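PDB 1PBT: 6-phosphogluconolactonase from Thermotoga maritima, which hydrolyses 6-phosphogluconolactone to 6-phosphogluconate, the second step of the oxidative stage of the pentose phosphate pathway. Local coordinates for residues L68-Y71 / E72-E76. Numbering follows the deposited sequence.
Sequences LPVY and EKLAE
Pro69 O is gripped twice: Lys73 N donates to it at 3.3 Å, and a water donates to it as well, with 3.0 Å between the water oxygen and Pro69 O. The backbone bond is thus the longer of the two. The same water donates to Glu72 OE1, 3.1 Å from the water oxygen, and so bridges this carboxylate to the carbonyl three residues earlier. Glu72 reaches the water because CG lies anti to the backbone N (chi1 -173°) and the chain runs on extended, bringing OE1 to 4.1 Å from Pro69 CA.

Three further bonds keep the i to i+4 pairing of an alpha-helix and are shorter than the Lys73 one: Ala75 N to Tyr71 O is 2.8 Å, and Glu72 N meets Leu68 O and Leu74 N meets Val70 O in the same pattern. Val70 O also receives a weak second bond from Lys73 N, whose N-H...O angle is just 122°. Glu76 N instead bonds Lys73 O, three residues back.

One turn apart on the same face of the helix, Val70 and Leu74 run alongside each other, with Val70 CG1 3.9 Å from Leu74 CD1. That methyl of Leu74 also lies near the plane of the Tyr71 ring, at its edge, 4.5 Å from Tyr71 CD1; it therefore packs on Val70 and sits more loosely against the ring.

Tyr71 OH hydrogen-bonds Ala62 O, tying the ring to the chain just after strand 57-61. Helix 67-74 is the helix of the beta-alpha-beta crossover joining parallel strands 57-61 and 84-92. Val70 and Leu74 pack on Ile43 of helix 35-53, whereas Leu68 and Tyr71 meet Val109 of helix 102-111, so the short helix packs against both of these longer ones.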
ATOM      1  N   LEU A  68       5.022  -8.214   2.594  1.00 11.13           N
ATOM      2  CA  LEU A  68       5.817  -9.035   1.682  1.00 12.24           C
ATOM      3  C   LEU A  68       5.446 -10.525   1.605  1.00 11.22           C
ATOM      4  O   LEU A  68       5.248 -11.053   0.505  1.00 10.76           O
ATOM      5  CB  LEU A  68       7.315  -8.865   1.996  1.00 11.03           C
ATOM      6  CG  LEU A  68       7.821  -7.428   1.762  1.00 12.39           C
ATOM      7  CD1 LEU A  68       9.269  -7.277   2.249  1.00 14.75           C
ATOM      8  CD2 LEU A  68       7.707  -7.082   0.281  1.00 14.16           C
ATOM      9  N   PRO A  69       5.349 -11.220   2.755  1.00 12.23           N
ATOM     10  CA  PRO A  69       4.997 -12.649   2.770  1.00 11.93           C
ATOM     11  C   PRO A  69       3.650 -12.901   2.092  1.00 10.89           C
ATOM     12  O   PRO A  69       3.432 -13.928   1.451  1.00  9.76           O
ATOM     13  CB  PRO A  69       4.942 -12.983   4.265  1.00 12.77           C
ATOM     14  CG  PRO A  69       5.851 -11.980   4.885  1.00 15.15           C
ATOM     15  CD  PRO A  69       5.559 -10.721   4.127  1.00 12.46           C
ATOM     16  N   VAL A  70       2.730 -11.959   2.273  1.00 10.44           N
ATOM     17  CA  VAL A  70       1.419 -12.067   1.674  1.00  9.31           C
ATOM     18  C   VAL A  70       1.521 -11.966   0.162  1.00  9.12           C
ATOM     19  O   VAL A  70       0.876 -12.732  -0.554  1.00  9.15           O
ATOM     20  CB  VAL A  70       0.476 -10.977   2.225  1.00  9.32           C
ATOM     21  CG1 VAL A  70      -0.814 -10.898   1.390  1.00  8.81           C
ATOM     22  CG2 VAL A  70       0.145 -11.301   3.687  1.00  9.83           C
ATOM     23  N   TYR A  71       2.346 -11.038  -0.325  1.00  8.42           N
ATOM     24  CA  TYR A  71       2.506 -10.871  -1.762  1.00  8.30           C
ATOM     25  C   TYR A  71       3.142 -12.129  -2.346  1.00  9.00           C
ATOM     26  O   TYR A  71       2.794 -12.562  -3.445  1.00 10.45           O
ATOM     27  CB  TYR A  71       3.403  -9.668  -2.095  1.00  8.17           C
ATOM     28  CG  TYR A  71       2.957  -8.341  -1.522  1.00  7.03           C
ATOM     29  CD1 TYR A  71       1.602  -8.081  -1.274  1.00  7.68           C
ATOM     30  CD2 TYR A  71       3.883  -7.322  -1.282  1.00  7.80           C
ATOM     31  CE1 TYR A  71       1.186  -6.830  -0.804  1.00  7.64           C
ATOM     32  CE2 TYR A  71       3.473  -6.055  -0.806  1.00  6.64           C
ATOM     33  CZ  TYR A  71       2.122  -5.828  -0.574  1.00  6.19           C
ATOM     34  OH  TYR A  71       1.713  -4.596  -0.117  1.00  7.98           O
ATOM     35  N   GLU A  72       4.073 -12.702  -1.597  1.00  9.85           N
ATOM     36  CA  GLU A  72       4.787 -13.902  -2.009  1.00 12.17           C
ATOM     37  C   GLU A  72       3.805 -15.017  -2.357  1.00 12.23           C
ATOM     38  O   GLU A  72       3.962 -15.713  -3.371  1.00 11.18           O
ATOM     39  CB  GLU A  72       5.717 -14.328  -0.873  1.00 16.27           C
ATOM     40  CG  GLU A  72       6.656 -15.463  -1.193  1.00 20.40           C
ATOM     41  CD  GLU A  72       7.837 -15.493  -0.248  1.00 23.74           C
ATOM     42  OE1 GLU A  72       7.647 -15.181   0.952  1.00 25.24           O
ATOM     43  OE2 GLU A  72       8.952 -15.827  -0.703  1.00 25.43           O
ATOM     44  N   LYS A  73       2.780 -15.171  -1.527  1.00 12.55           N
ATOM     45  CA  LYS A  73       1.755 -16.186  -1.745  1.00 14.48           C
ATOM     46  C   LYS A  73       0.801 -15.762  -2.857  1.00 13.24           C
ATOM     47  O   LYS A  73       0.392 -16.583  -3.677  1.00 12.99           O
ATOM     48  CB  LYS A  73       0.959 -16.415  -0.459  1.00 17.98           C
ATOM     49  CG  LYS A  73       1.774 -16.962   0.703  1.00 23.78           C
ATOM     50  CD  LYS A  73       2.167 -18.408   0.477  1.00 29.17           C
ATOM     51  CE  LYS A  73       2.657 -19.047   1.766  1.00 32.11           C
ATOM     52  NZ  LYS A  73       2.845 -20.518   1.612  1.00 36.37           N
ATOM     53  N   LEU A  74       0.443 -14.480  -2.882  1.00 12.23           N
ATOM     54  CA  LEU A  74      -0.461 -13.985  -3.920  1.00 12.94           C
ATOM     55  C   LEU A  74       0.123 -14.191  -5.322  1.00 11.54           C
ATOM     56  O   LEU A  74      -0.611 -14.463  -6.275  1.00 10.65           O
ATOM     57  CB  LEU A  74      -0.771 -12.499  -3.701  1.00 12.37           C
ATOM     58  CG  LEU A  74      -1.784 -12.193  -2.591  1.00 15.59           C
ATOM     59  CD1 LEU A  74      -1.893 -10.680  -2.386  1.00 17.74           C
ATOM     60  CD2 LEU A  74      -3.141 -12.766  -2.969  1.00 17.90           C
ATOM     61  N   ALA A  75       1.442 -14.069  -5.437  1.00 10.25           N
ATOM     62  CA  ALA A  75       2.107 -14.247  -6.721  1.00  9.22           C
ATOM     63  C   ALA A  75       1.942 -15.668  -7.259  1.00 11.35           C
ATOM     64  O   ALA A  75       2.058 -15.903  -8.462  1.00 11.21           O
ATOM     65  CB  ALA A  75       3.565 -13.919  -6.586  1.00  9.31           C
ATOM     66  N   GLU A  76       1.664 -16.607  -6.366  1.00 12.02           N
ATOM     67  CA  GLU A  76       1.509 -17.998  -6.762  1.00 15.58           C
ATOM     68  C   GLU A  76       0.116 -18.332  -7.278  1.00 16.26           C
ATOM     69  O   GLU A  76      -0.070 -19.365  -7.918  1.00 16.75           O
ATOM     70  CB  GLU A  76       1.861 -18.908  -5.575  1.00 17.95           C
ATOM     71  CG  GLU A  76       3.354 -18.989  -5.286  1.00 22.73           C
ATOM     72  CD  GLU A  76       3.671 -19.380  -3.851  1.00 26.59           C
ATOM     73  OE1 GLU A  76       2.894 -20.154  -3.246  1.00 28.98           O
ATOM     74  OE2 GLU A  76       4.713 -18.921  -3.330  1.00 28.57           O
TER
HETATM   75  O   HOH W   1       5.057 -16.292   2.173  1.00 24.19           O